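Local coordinates for protein carboxynorspermidine decarboxylase (Campylobacter jejuni subsp. jejuni 81116, PDB 3N29) that probably catalyses the pyridoxal-5'-phosphate-dependent decarboxylation of carboxynorspermidine, releasing the polyamine norspermidine, at residues A[392-397]-A[405-410]; A[42-47]-A[280-285]; A[52-57]-A[85-90]; A[316-321]-A[368-373]; A[284-289]-A[297-302]. All blocks are in the same frame, centred on the assembly; numbering follows the deposited sequence.

Contacts 1, 2, 4 and 5 belong to one mixed sheet, whereas contact 3 lies among the helices of the beta/alpha barrel. Contact 2 lies between the others in this sheet, its centre about 10 Å from those of contacts 1, 4 and 5. Strand 46-50 joins it to contact 1, strand 279-290 serves contact 5 as well, and strand 369-372 of contact 4 pairs with that same strand. The centres of contacts 3 and 5 are about 32 Å apart. Side chains of contacts 2 and 4 come within about 12 and 14 Å of bound norspermidine; those of contacts 3 and 5 approach pyridoxal phosphate to about 13 Å. The second subunit touches contacts 1, 2 and 5.

Contact 1 of 5, residues A[392-397]-A[405-410]; sequences PNLMLL and MIREFS
Leu394 lies side by side with Arg407, both pointing the same way, and its CD1 packs 3.9 Å from CG of the arginine. Arginine suits the place because its methylenes give the leucine an apolar flank while the charged end leads off, NH2 bonding to the hydroxyl of Tyr109. Leu394 CG also meets the ring edge of Phe409, 3.9 Å from CE2. On the other sheet face two methionines touch, Met395 CE and Met405 CE being 4.0 Å apart, and Met405 SD rests 3.7 Å from CB of Asn393.

With CG of Asn393 anti to the carbonyl carbon (chi1 -63°), its OD1 reaches across and accepts the backbone N of Phe409 at 3.1 Å, a side chain standing in for a backbone acceptor. Ile406 points toward the opposite strand and sets its CG1 3.8 Å from CB of Leu396. The backbone grip is doubled: Leu394 O takes Ile406 N at 2.8 Å and Arg407 N at 3.1 Å, both from the same face of its carbonyl plane, while Leu394 N donates to Arg407 O. Leu394 and Phe409 pack on Asn418 and Leu416 of the second subunit. Two residues facing one form a classic beta bulge, where the chain after strand 403-405 pairs with strand 393-397, whose other side joins strand 46-50.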
# COMPACT_ATOMS: atom_id res chain seq x y z
N PRO A 392 -6.76 8.93 7.05
CA PRO A 392 -8.04 8.98 7.80
C PRO A 392 -7.74 8.73 9.25
O PRO A 392 -6.95 7.84 9.54
CB PRO A 392 -8.87 7.83 7.19
CG PRO A 392 -8.17 7.62 5.80
CD PRO A 392 -6.72 7.76 6.16
N ASN A 393 -8.41 9.49 10.14
CA ASN A 393 -8.34 9.25 11.55
C ASN A 393 -9.08 7.96 11.90
O ASN A 393 -9.90 7.47 11.13
CB ASN A 393 -8.92 10.43 12.35
CG ASN A 393 -8.13 11.75 12.14
OD1 ASN A 393 -6.90 11.75 12.06
ND2 ASN A 393 -8.86 12.87 12.04
N LEU A 394 -8.69 7.41 13.02
CA LEU A 394 -9.35 6.23 13.58
C LEU A 394 -10.29 6.65 14.70
O LEU A 394 -9.87 7.29 15.65
CB LEU A 394 -8.31 5.26 14.07
CG LEU A 394 -7.17 4.82 13.15
CD1 LEU A 394 -6.35 3.67 13.87
CD2 LEU A 394 -7.64 4.47 11.75
N MET A 395 -11.56 6.28 14.59
CA MET A 395 -12.56 6.65 15.57
C MET A 395 -13.41 5.44 15.92
O MET A 395 -13.52 4.47 15.14
CB MET A 395 -13.47 7.77 15.00
CG MET A 395 -12.71 9.04 14.45
SD MET A 395 -13.91 10.38 13.98
CE MET A 395 -13.92 11.21 15.55
N LEU A 396 -14.01 5.52 17.08
CA LEU A 396 -14.83 4.51 17.69
C LEU A 396 -16.17 5.10 18.03
O LEU A 396 -16.26 6.00 18.84
CB LEU A 396 -14.15 3.94 18.95
CG LEU A 396 -15.01 2.87 19.64
CD1 LEU A 396 -15.07 1.64 18.80
CD2 LEU A 396 -14.57 2.56 21.07
N LEU A 397 -17.25 4.57 17.45
CA LEU A 397 -18.59 4.90 17.89
C LEU A 397 -18.96 3.88 18.94
O LEU A 397 -19.17 2.71 18.64
CB LEU A 397 -19.60 4.82 16.72
CG LEU A 397 -21.06 5.13 17.04
CD1 LEU A 397 -21.18 6.60 17.47
CD2 LEU A 397 -22.02 4.85 15.82
N MET A 405 -12.26 9.78 19.42
CA MET A 405 -11.04 9.78 18.59
C MET A 405 -10.03 8.79 19.21
O MET A 405 -9.59 8.95 20.37
CB MET A 405 -10.42 11.19 18.58
CG MET A 405 -9.22 11.36 17.63
SD MET A 405 -9.67 11.28 15.88
CE MET A 405 -10.28 12.86 15.61
N ILE A 406 -9.69 7.75 18.45
CA ILE A 406 -8.66 6.74 18.82
C ILE A 406 -7.25 7.17 18.38
O ILE A 406 -6.32 7.23 19.19
CB ILE A 406 -9.04 5.32 18.33
CG1 ILE A 406 -10.46 4.94 18.82
CG2 ILE A 406 -7.99 4.31 18.80
CD1 ILE A 406 -10.65 4.92 20.44
N ARG A 407 -7.11 7.55 17.09
CA ARG A 407 -5.86 8.07 16.56
C ARG A 407 -6.11 9.17 15.62
O ARG A 407 -6.93 9.03 14.69
CB ARG A 407 -5.11 7.02 15.77
CG ARG A 407 -4.70 5.84 16.64
CD ARG A 407 -3.26 5.57 16.58
NE ARG A 407 -2.91 4.31 17.21
CZ ARG A 407 -2.34 4.19 18.41
NH1 ARG A 407 -2.07 5.25 19.15
NH2 ARG A 407 -2.04 2.99 18.86
N GLU A 408 -5.48 10.31 15.89
CA GLU A 408 -5.55 11.46 14.99
C GLU A 408 -4.13 11.63 14.42
O GLU A 408 -3.15 11.82 15.16
CB GLU A 408 -5.96 12.73 15.72
CG GLU A 408 -6.16 13.92 14.78
CD GLU A 408 -6.62 15.19 15.49
OE1 GLU A 408 -6.67 15.23 16.71
OE2 GLU A 408 -6.90 16.16 14.79
N PHE A 409 -4.02 11.57 13.11
CA PHE A 409 -2.73 11.58 12.51
C PHE A 409 -2.22 12.97 12.22
O PHE A 409 -2.96 13.93 12.31
CB PHE A 409 -2.74 10.64 11.29
CG PHE A 409 -3.08 9.23 11.67
CD1 PHE A 409 -2.18 8.45 12.34
CD2 PHE A 409 -4.28 8.70 11.37
CE1 PHE A 409 -2.48 7.18 12.74
CE2 PHE A 409 -4.58 7.40 11.70
CZ PHE A 409 -3.68 6.64 12.41
N SER A 410 -0.95 13.10 11.92
CA SER A 410 -0.37 14.41 11.58
C SER A 410 0.77 14.25 10.58
O SER A 410 1.16 13.11 10.20
CB SER A 410 0.07 15.13 12.87
OG SER A 410 1.19 14.48 13.43

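Contact 2 of 5, residues A[42-47]-A[280-285]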
# COMPACT_ATOMS: atom_id res chain seq x y z
N ILE A 42 -17.46 15.73 12.11
CA ILE A 42 -16.13 15.12 12.06
C ILE A 42 -15.19 15.69 11.01
O ILE A 42 -15.60 16.19 10.02
CB ILE A 42 -16.21 13.60 11.98
CG1 ILE A 42 -16.79 13.13 10.67
CG2 ILE A 42 -17.08 13.03 13.14
CD1 ILE A 42 -16.36 11.75 10.33
N GLN A 43 -13.91 15.70 11.31
CA GLN A 43 -12.88 15.95 10.33
C GLN A 43 -12.96 14.66 9.46
O GLN A 43 -13.01 13.54 10.00
CB GLN A 43 -11.51 16.01 11.03
CG GLN A 43 -10.34 16.94 10.46
CD GLN A 43 -9.53 16.38 9.26
OE1 GLN A 43 -8.92 15.27 9.30
NE2 GLN A 43 -9.45 17.21 8.18
N THR A 44 -12.93 14.83 8.14
CA THR A 44 -12.87 13.66 7.23
C THR A 44 -11.53 13.73 6.58
O THR A 44 -10.94 14.78 6.50
CB THR A 44 -13.99 13.68 6.15
OG1 THR A 44 -13.97 14.96 5.50
CG2 THR A 44 -15.35 13.40 6.81
N PRO A 45 -11.00 12.59 6.16
CA PRO A 45 -11.66 11.31 6.27
C PRO A 45 -11.43 10.61 7.58
O PRO A 45 -10.51 11.01 8.38
CB PRO A 45 -11.02 10.49 5.13
CG PRO A 45 -9.62 11.08 5.05
CD PRO A 45 -9.77 12.52 5.38
N ALA A 46 -12.25 9.59 7.85
CA ALA A 46 -12.10 8.87 9.11
C ALA A 46 -12.57 7.42 8.94
O ALA A 46 -13.61 7.18 8.38
CB ALA A 46 -12.93 9.61 10.31
N TYR A 47 -11.88 6.45 9.51
CA TYR A 47 -12.43 5.12 9.62
C TYR A 47 -13.19 5.09 10.97
O TYR A 47 -12.59 5.44 11.99
CB TYR A 47 -11.36 4.04 9.69
CG TYR A 47 -10.38 3.92 8.51
CD1 TYR A 47 -10.69 3.14 7.43
CD2 TYR A 47 -9.18 4.62 8.49
CE1 TYR A 47 -9.81 3.03 6.37
CE2 TYR A 47 -8.29 4.48 7.44
CZ TYR A 47 -8.64 3.73 6.35
OH TYR A 47 -7.71 3.54 5.29
N ASN A 280 -17.03 1.80 8.74
CA ASN A 280 -16.95 2.44 7.45
C ASN A 280 -15.88 3.49 7.33
O ASN A 280 -15.41 3.95 8.29
CB ASN A 280 -18.30 3.04 7.09
CG ASN A 280 -19.43 2.08 7.33
OD1 ASN A 280 -19.35 0.95 6.98
ND2 ASN A 280 -20.49 2.55 7.91
N LEU A 281 -15.49 3.83 6.11
CA LEU A 281 -14.67 4.91 5.89
C LEU A 281 -15.49 6.09 5.38
O LEU A 281 -16.16 5.97 4.33
CB LEU A 281 -13.57 4.52 4.91
CG LEU A 281 -12.69 5.60 4.28
CD1 LEU A 281 -11.91 6.33 5.32
CD2 LEU A 281 -11.77 5.01 3.13
N VAL A 282 -15.43 7.24 6.09
CA VAL A 282 -16.25 8.38 5.83
C VAL A 282 -15.43 9.47 5.22
O VAL A 282 -14.36 9.80 5.76
CB VAL A 282 -16.94 8.89 7.14
CG1 VAL A 282 -17.84 10.10 6.73
CG2 VAL A 282 -17.71 7.73 7.76
N ALA A 283 -15.86 10.02 4.10
CA ALA A 283 -15.07 11.02 3.38
C ALA A 283 -16.02 12.11 3.01
O ALA A 283 -17.26 11.93 3.10
CB ALA A 283 -14.49 10.35 2.10
N SER A 284 -15.51 13.26 2.64
CA SER A 284 -16.34 14.33 2.14
C SER A 284 -16.11 14.57 0.65
O SER A 284 -14.98 14.44 0.17
CB SER A 284 -15.95 15.66 2.89
OG SER A 284 -16.29 15.54 4.30
N VAL A 285 -17.17 15.00 -0.02
CA VAL A 285 -17.08 15.68 -1.32
C VAL A 285 -16.41 17.04 -1.21
O VAL A 285 -16.98 17.96 -0.67
CB VAL A 285 -18.47 15.75 -2.01
CG1 VAL A 285 -18.36 16.35 -3.44
CG2 VAL A 285 -19.22 14.34 -1.95
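Leu281 has CG anti to its backbone N (chi1 167°), which brings CD1 over a face of the Tyr47 ring, while in Thr44 chi1 of 51° sets OG1 between the backbone N and the carbonyl carbon and turns it to Ser284. The leucine methyl CD1 stands 4.1 Å from the Tyr47 ring centroid and 13° off the normal, a CH-pi contact of one methyl over the ring face, offset toward its rim. The same CD1 lies 4.3 Å from CB of Pro45. Tyrosine combines that face with a polar end: its OH is hydrogen-bonded to His305 O and to Asn383 ND2, and its side chain comes within about 12 Å of bound norspermidine.

At the other end the hydroxyls of Thr44 and Ser284 are hydrogen-bonded, OG1 to OG 2.7 Å, and Thr44 OG1 has a further partner in Asp299. The residues between form an antiparallel pair in the mixed beta sheet, where strand 46-50, near the start of the chain, runs beside strand 279-290 from far along it. Ala46 and Val282 are its hydrogen-bonded pair: Ala46 N reaches Val282 O at 3.0 Å, and Val282 N reaches Ala46 O at 2.9 Å in a nearly straight bond. Pro45, entered through a cis peptide, has no N-H to give, yet its CA comes 3.1 Å from Val282 O. The small Ala46 is touched by Met395 of strand 393-397, while Ile42 CD1 closes on Val282 CG1 at 4.2 Å. Lys122 of the second subunit packs on Thr44.

Contact 3 of 5, residues A[52-57]-A[85-90]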
# COMPACT_ATOMS: atom_id res chain seq x y z
N ASP A 52 -20.96 -1.66 18.82
CA ASP A 52 -22.08 -2.58 18.83
C ASP A 52 -21.92 -3.72 17.79
O ASP A 52 -22.27 -4.86 18.05
CB ASP A 52 -23.44 -1.89 18.61
CG ASP A 52 -23.92 -1.04 19.85
OD1 ASP A 52 -23.51 -1.35 21.00
OD2 ASP A 52 -24.65 -0.04 19.63
N LYS A 53 -21.43 -3.38 16.58
CA LYS A 53 -21.23 -4.39 15.53
C LYS A 53 -20.08 -5.28 15.84
O LYS A 53 -20.15 -6.52 15.61
CB LYS A 53 -20.96 -3.69 14.20
CG LYS A 53 -22.10 -2.72 13.79
CD LYS A 53 -23.17 -3.38 12.98
CE LYS A 53 -24.19 -2.30 12.39
NZ LYS A 53 -23.48 -1.25 11.56
N LEU A 54 -18.99 -4.72 16.36
CA LEU A 54 -17.85 -5.51 16.74
C LEU A 54 -18.26 -6.52 17.83
O LEU A 54 -17.91 -7.73 17.79
CB LEU A 54 -16.74 -4.66 17.32
CG LEU A 54 -15.47 -5.32 17.87
CD1 LEU A 54 -14.84 -6.22 16.76
CD2 LEU A 54 -14.41 -4.40 18.44
N ARG A 55 -18.99 -6.00 18.80
CA ARG A 55 -19.43 -6.90 19.90
C ARG A 55 -20.32 -8.05 19.44
O ARG A 55 -20.18 -9.14 19.99
CB ARG A 55 -20.05 -6.12 21.08
CG ARG A 55 -19.08 -5.39 21.94
CD ARG A 55 -19.77 -4.64 23.13
NE ARG A 55 -18.83 -3.92 23.94
CZ ARG A 55 -18.09 -4.50 24.88
NH1 ARG A 55 -18.20 -5.81 25.10
NH2 ARG A 55 -17.28 -3.77 25.61
N LYS A 56 -21.21 -7.81 18.49
CA LYS A 56 -22.05 -8.83 17.88
C LYS A 56 -21.21 -9.91 17.21
O LYS A 56 -21.47 -11.10 17.36
CB LYS A 56 -23.03 -8.23 16.85
CG LYS A 56 -24.29 -7.65 17.57
CD LYS A 56 -25.36 -7.06 16.66
CE LYS A 56 -26.80 -7.51 17.10
NZ LYS A 56 -27.06 -7.54 18.60
N ASN A 57 -20.21 -9.51 16.41
CA ASN A 57 -19.28 -10.50 15.87
C ASN A 57 -18.52 -11.32 16.93
O ASN A 57 -18.40 -12.52 16.81
CB ASN A 57 -18.19 -9.82 14.95
CG ASN A 57 -18.77 -9.23 13.67
OD1 ASN A 57 -19.93 -9.33 13.40
ND2 ASN A 57 -17.91 -8.60 12.87
N MET A 85 -8.94 -3.42 20.93
CA MET A 85 -8.28 -4.64 21.38
C MET A 85 -8.81 -5.09 22.76
O MET A 85 -9.02 -6.26 22.98
CB MET A 85 -6.79 -4.47 21.35
CG MET A 85 -6.20 -4.32 19.90
SD MET A 85 -6.36 -5.83 18.89
CE MET A 85 -5.00 -6.52 19.59
N LYS A 86 -9.08 -4.17 23.69
CA LYS A 86 -9.54 -4.62 24.99
C LYS A 86 -10.96 -5.22 24.88
O LYS A 86 -11.28 -6.25 25.56
CB LYS A 86 -9.48 -3.49 26.00
CG LYS A 86 -9.91 -3.97 27.38
CD LYS A 86 -9.82 -2.92 28.46
CE LYS A 86 -10.19 -3.62 29.80
NZ LYS A 86 -9.67 -2.87 30.94
N ILE A 87 -11.78 -4.63 24.00
CA ILE A 87 -13.12 -5.15 23.75
C ILE A 87 -13.03 -6.56 23.18
O ILE A 87 -13.65 -7.51 23.66
CB ILE A 87 -13.90 -4.26 22.79
CG1 ILE A 87 -14.29 -2.96 23.47
CG2 ILE A 87 -15.17 -4.96 22.29
CD1 ILE A 87 -14.65 -1.89 22.46
N VAL A 88 -12.21 -6.70 22.16
CA VAL A 88 -12.05 -8.05 21.58
C VAL A 88 -11.57 -9.07 22.66
O VAL A 88 -11.99 -10.24 22.75
CB VAL A 88 -11.14 -8.03 20.38
CG1 VAL A 88 -10.85 -9.49 19.95
CG2 VAL A 88 -11.79 -7.22 19.19
N GLY A 89 -10.66 -8.63 23.52
CA GLY A 89 -10.19 -9.56 24.60
C GLY A 89 -11.20 -10.04 25.64
O GLY A 89 -10.93 -10.94 26.44
N GLU A 90 -12.35 -9.41 25.65
CA GLU A 90 -13.45 -9.82 26.54
C GLU A 90 -14.00 -11.10 26.03
O GLU A 90 -14.59 -11.90 26.79
CB GLU A 90 -14.57 -8.77 26.50
CG GLU A 90 -14.23 -7.50 27.18
CD GLU A 90 -15.41 -6.56 27.23
OE1 GLU A 90 -16.59 -7.04 27.31
OE2 GLU A 90 -15.18 -5.35 27.17
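Arg55 runs from CB with CG anti to the carbonyl carbon, then stays extended to NE, a reach that carries its charge across to the next helix over Ile87. CG is 3.9 Å from Ile87 CG2, and NE, which also makes a salt bridge to Glu51, is 4.1 Å from that same methyl. At CZ, Ile87 CG2 covers the centre of one face of the flat group, and the guanidinium edge meets the acids. The tip grips Glu90 end-on: NH1 meets OE1 at 3.0 Å in an almost straight bond (177°), and NH2 meets OE2 at 3.1 Å. The guanidinium and carboxylate planes are 52° apart, and OE1 is approached from above the carboxylate plane, so this two-nitrogen salt bridge is twisted rather than flat. NH1 has a further partner in the hydroxyl of Tyr91.

Helices 51-68 and 85-91 come before and after strand 71-75 and belong to the helical layer of the beta/alpha barrel. Their short segments cross at -30°, with axes 9.9 Å apart. Deeper between them, branched apolar residues fill the interface. Leu54 CD2 touches Val88 CG2 at 3.9 Å and Ile87 CG2 at 4.0 Å, the leucine and valine side chains crossing at about a right angle. Val88 also packs on Cys58, one turn on from Leu54 along the first helix.

Contact 4 of 5, residues A[316-321]-A[368-373]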
# COMPACT_ATOMS: atom_id res chain seq x y z
N SER A 316 -16.00 -1.04 -3.56
CA SER A 316 -16.72 -0.84 -2.31
C SER A 316 -18.15 -0.44 -2.52
O SER A 316 -18.46 0.35 -3.42
CB SER A 316 -16.01 0.21 -1.47
OG SER A 316 -16.63 0.38 -0.19
N GLU A 317 -19.01 -0.94 -1.63
CA GLU A 317 -20.35 -0.44 -1.56
C GLU A 317 -20.29 0.91 -0.85
O GLU A 317 -19.32 1.22 -0.08
CB GLU A 317 -21.27 -1.42 -0.81
CG GLU A 317 -21.42 -2.81 -1.47
CD GLU A 317 -22.34 -2.86 -2.70
OE1 GLU A 317 -23.02 -1.81 -3.04
OE2 GLU A 317 -22.38 -3.97 -3.34
N VAL A 318 -21.27 1.74 -1.16
CA VAL A 318 -21.43 3.06 -0.57
C VAL A 318 -22.82 3.19 0.00
O VAL A 318 -23.82 2.75 -0.65
CB VAL A 318 -21.17 4.16 -1.61
CG1 VAL A 318 -21.65 5.55 -1.14
CG2 VAL A 318 -19.67 4.16 -1.99
N LEU A 319 -22.89 3.71 1.22
CA LEU A 319 -24.19 3.85 1.91
C LEU A 319 -25.15 4.72 1.06
O LEU A 319 -24.73 5.76 0.57
CB LEU A 319 -24.00 4.49 3.25
CG LEU A 319 -25.21 4.76 4.12
CD1 LEU A 319 -25.88 3.46 4.70
CD2 LEU A 319 -24.79 5.73 5.26
N ASN A 320 -26.39 4.23 0.89
CA ASN A 320 -27.45 4.88 0.12
C ASN A 320 -27.15 5.00 -1.35
O ASN A 320 -27.75 5.80 -2.01
CB ASN A 320 -27.78 6.29 0.65
CG ASN A 320 -28.22 6.28 2.09
OD1 ASN A 320 -28.97 5.41 2.50
ND2 ASN A 320 -27.70 7.22 2.89
N ALA A 321 -26.19 4.24 -1.86
CA ALA A 321 -25.92 4.27 -3.30
C ALA A 321 -25.89 2.87 -3.85
O ALA A 321 -25.72 1.86 -3.09
CB ALA A 321 -24.57 5.02 -3.58
N ASP A 368 -21.08 17.18 1.24
CA ASP A 368 -21.72 15.91 1.55
C ASP A 368 -20.73 14.81 2.00
O ASP A 368 -19.56 14.77 1.60
CB ASP A 368 -22.54 15.38 0.39
CG ASP A 368 -23.80 16.15 0.14
OD1 ASP A 368 -24.15 17.05 0.92
OD2 ASP A 368 -24.40 15.90 -0.94
N LYS A 369 -21.21 13.92 2.86
CA LYS A 369 -20.38 12.84 3.37
C LYS A 369 -20.72 11.59 2.52
O LYS A 369 -21.94 11.26 2.32
CB LYS A 369 -20.71 12.55 4.82
CG LYS A 369 -20.54 13.74 5.77
CD LYS A 369 -19.12 13.90 6.16
CE LYS A 369 -18.96 14.60 7.47
NZ LYS A 369 -19.47 15.99 7.40
N ILE A 370 -19.67 10.92 2.04
CA ILE A 370 -19.74 9.61 1.33
C ILE A 370 -19.21 8.53 2.28
O ILE A 370 -18.10 8.67 2.88
CB ILE A 370 -18.90 9.61 0.12
CG1 ILE A 370 -19.29 10.79 -0.80
CG2 ILE A 370 -18.88 8.24 -0.53
CD1 ILE A 370 -20.67 10.53 -1.52
N VAL A 371 -20.03 7.51 2.51
CA VAL A 371 -19.73 6.48 3.49
C VAL A 371 -19.42 5.17 2.73
O VAL A 371 -20.32 4.52 2.13
CB VAL A 371 -20.91 6.31 4.49
CG1 VAL A 371 -20.64 5.18 5.53
CG2 VAL A 371 -21.20 7.66 5.15
N PHE A 372 -18.15 4.81 2.69
CA PHE A 372 -17.69 3.55 2.10
C PHE A 372 -17.88 2.43 3.15
O PHE A 372 -17.28 2.44 4.27
CB PHE A 372 -16.23 3.65 1.64
CG PHE A 372 -16.03 4.57 0.48
CD1 PHE A 372 -16.39 4.17 -0.78
CD2 PHE A 372 -15.57 5.83 0.67
CE1 PHE A 372 -16.22 5.09 -1.88
CE2 PHE A 372 -15.44 6.76 -0.37
CZ PHE A 372 -15.76 6.36 -1.65
N LEU A 373 -18.66 1.44 2.75
CA LEU A 373 -19.13 0.39 3.70
C LEU A 373 -18.05 -0.67 3.93
O LEU A 373 -17.37 -1.10 2.96
CB LEU A 373 -20.42 -0.26 3.16
CG LEU A 373 -21.61 0.70 3.07
CD1 LEU A 373 -22.86 -0.08 2.49
CD2 LEU A 373 -21.98 1.30 4.45
O HOH W 1 -18.28 -2.42 0.64
O HOH W 2 -22.82 7.73 1.34
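Val318 lies alongside Phe372, the two side chains pointing the same way, and its CG2 is 3.5 Å from CD1 of the ring. A chi1 of 166° puts CG2 beside the backbone N, at the ring, and CG1 anti to that N, 3.9 Å from Ile370 CG2, a methyl that covers one face of Phe372. A beta-branched residue suits this place because its two methyls fill two directions. Leu319 and Val371 also lie side by side, CB to CB 3.8 Å, and the leucine touches Leu373.

Two backbone bonds frame this packing: Leu319 N to Val371 O at 2.8 Å, and Leu373 N to Glu317 O at 2.9 Å. The result is a single beta bridge at Val318 and Phe372, joining a loop to strand 369-372, whose other edge pairs with strand 279-290. One water joins Glu317 N to Leu373 O, another Leu319 O to Val371 N. From Val318 the chain reverses in a type II turn closed by Ala321 N to Val318 O, with Asn320 at the positive phi (65°) that asparagine tolerates. Ser316 OG sits at the edge of the Phe372 ring and is hydrogen-bonded to Gln375, while Ser316 O takes the hydroxyl of Tyr358.

Contact 5 of 5, residues A[284-289]-A[297-302]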
# COMPACT_ATOMS: atom_id res chain seq x y z
N SER A 284 -15.51 13.26 2.64
CA SER A 284 -16.34 14.33 2.14
C SER A 284 -16.11 14.57 0.65
O SER A 284 -14.98 14.44 0.17
CB SER A 284 -15.95 15.66 2.89
OG SER A 284 -16.29 15.54 4.30
N VAL A 285 -17.17 15.00 -0.02
CA VAL A 285 -17.08 15.68 -1.32
C VAL A 285 -16.41 17.04 -1.21
O VAL A 285 -16.98 17.96 -0.67
CB VAL A 285 -18.47 15.75 -2.01
CG1 VAL A 285 -18.36 16.35 -3.44
CG2 VAL A 285 -19.22 14.34 -1.95
N VAL A 286 -15.22 17.17 -1.78
CA VAL A 286 -14.50 18.39 -1.82
C VAL A 286 -14.81 19.21 -3.06
O VAL A 286 -14.86 20.43 -3.01
CB VAL A 286 -12.99 18.15 -1.71
CG1 VAL A 286 -12.19 19.49 -1.73
CG2 VAL A 286 -12.73 17.31 -0.39
N ASP A 287 -14.99 18.55 -4.18
CA ASP A 287 -15.33 19.23 -5.43
C ASP A 287 -16.15 18.32 -6.31
O ASP A 287 -16.09 17.14 -6.16
CB ASP A 287 -14.06 19.66 -6.17
CG ASP A 287 -14.27 20.84 -7.18
OD1 ASP A 287 -15.30 21.52 -7.15
OD2 ASP A 287 -13.39 21.02 -8.00
N ILE A 288 -16.93 18.90 -7.20
CA ILE A 288 -17.68 18.18 -8.19
C ILE A 288 -17.41 18.80 -9.56
O ILE A 288 -17.56 19.97 -9.76
CB ILE A 288 -19.16 18.18 -7.88
CG1 ILE A 288 -19.45 17.53 -6.54
CG2 ILE A 288 -19.90 17.48 -8.92
CD1 ILE A 288 -20.83 17.47 -6.25
N ILE A 289 -17.00 17.99 -10.50
CA ILE A 289 -16.70 18.48 -11.81
C ILE A 289 -17.37 17.63 -12.84
O ILE A 289 -18.00 16.68 -12.54
CB ILE A 289 -15.22 18.57 -12.07
CG1 ILE A 289 -14.63 17.20 -12.21
CG2 ILE A 289 -14.53 19.32 -10.98
CD1 ILE A 289 -13.30 17.18 -12.64
N ILE A 297 -14.98 14.52 -6.41
CA ILE A 297 -13.63 14.32 -5.92
C ILE A 297 -13.69 14.38 -4.39
O ILE A 297 -14.09 15.40 -3.83
CB ILE A 297 -12.75 15.38 -6.43
CG1 ILE A 297 -12.78 15.36 -7.98
CG2 ILE A 297 -11.32 15.20 -5.90
CD1 ILE A 297 -11.81 16.39 -8.71
N LEU A 298 -13.30 13.31 -3.77
CA LEU A 298 -13.41 13.16 -2.34
C LEU A 298 -12.09 13.44 -1.63
O LEU A 298 -11.01 13.41 -2.27
CB LEU A 298 -13.87 11.78 -1.97
CG LEU A 298 -15.04 11.28 -2.79
CD1 LEU A 298 -15.41 9.89 -2.32
CD2 LEU A 298 -16.22 12.30 -2.81
N ASP A 299 -12.14 13.51 -0.28
CA ASP A 299 -10.89 13.65 0.50
C ASP A 299 -10.30 12.34 0.99
O ASP A 299 -9.66 12.21 2.07
CB ASP A 299 -11.07 14.70 1.64
CG ASP A 299 -12.15 14.31 2.68
OD1 ASP A 299 -12.75 13.26 2.54
OD2 ASP A 299 -12.37 15.11 3.63
N THR A 300 -10.47 11.31 0.19
CA THR A 300 -9.94 10.02 0.51
C THR A 300 -9.44 9.45 -0.82
O THR A 300 -9.61 10.06 -1.88
CB THR A 300 -10.95 9.07 1.20
OG1 THR A 300 -10.25 7.98 1.77
CG2 THR A 300 -12.03 8.46 0.24
N SER A 301 -8.69 8.39 -0.72
CA SER A 301 -8.02 7.79 -1.91
C SER A 301 -8.19 6.30 -1.90
O SER A 301 -7.97 5.61 -0.88
CB SER A 301 -6.56 8.19 -1.96
OG SER A 301 -5.77 7.22 -2.61
N SER A 302 -8.58 5.75 -3.06
CA SER A 302 -8.67 4.29 -3.18
C SER A 302 -7.30 3.71 -2.98
O SER A 302 -7.16 2.79 -2.15
CB SER A 302 -9.29 3.91 -4.55
OG SER A 302 -8.48 4.49 -5.56
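Asp299 reaches across to the backbone of Ser284, OD1 accepting its N at 2.8 Å from above the carboxylate plane. The aspartate does this with chi1 of 62°, its CG lying between its own backbone N and carbonyl carbon, which turns the carboxylate to Ser284 N. The main chains return the link, since Asp299 N donates to Ser284 O at 3.0 Å. The second carboxylate oxygen is occupied too: OD2 has the hydroxyl of Thr44 and a salt bridge to Lys122 of the second subunit, so this buried acid is satisfied on both oxygens and probably stays ionised.

Farther along, one carbonyl serves two donors. Ile297 O takes Val286 N at 2.9 Å and Asp287 N at 3.3 Å, while Ile297 N gives its hydrogen to Asp287 O at 2.9 Å in a nearly straight bond (170°). Val285 N turns the other way, to Asp368 on the opposite edge of its strand. Asp287 OD2 leaves the pair for Ser140 of the second subunit, a polar end fitted to the dimer interface.

Apolar side chains pack around these bonds. Val285 CG2 meets Leu298 CD2 at 3.7 Å, and Val286 CG2 lies across Asp299, 3.7 Å from its CB. Ile289 CD1 and Ile297 CD1 touch at 4.3 Å, near Ser140 and Asn139 of the other subunit. After the strand, Ser301 caps the following helix, its OG accepting Ala304 N. With Val286 and Asp287 both facing Ile297, the hairpin of strands 279-290 and 294-298 carries a classic beta bulge.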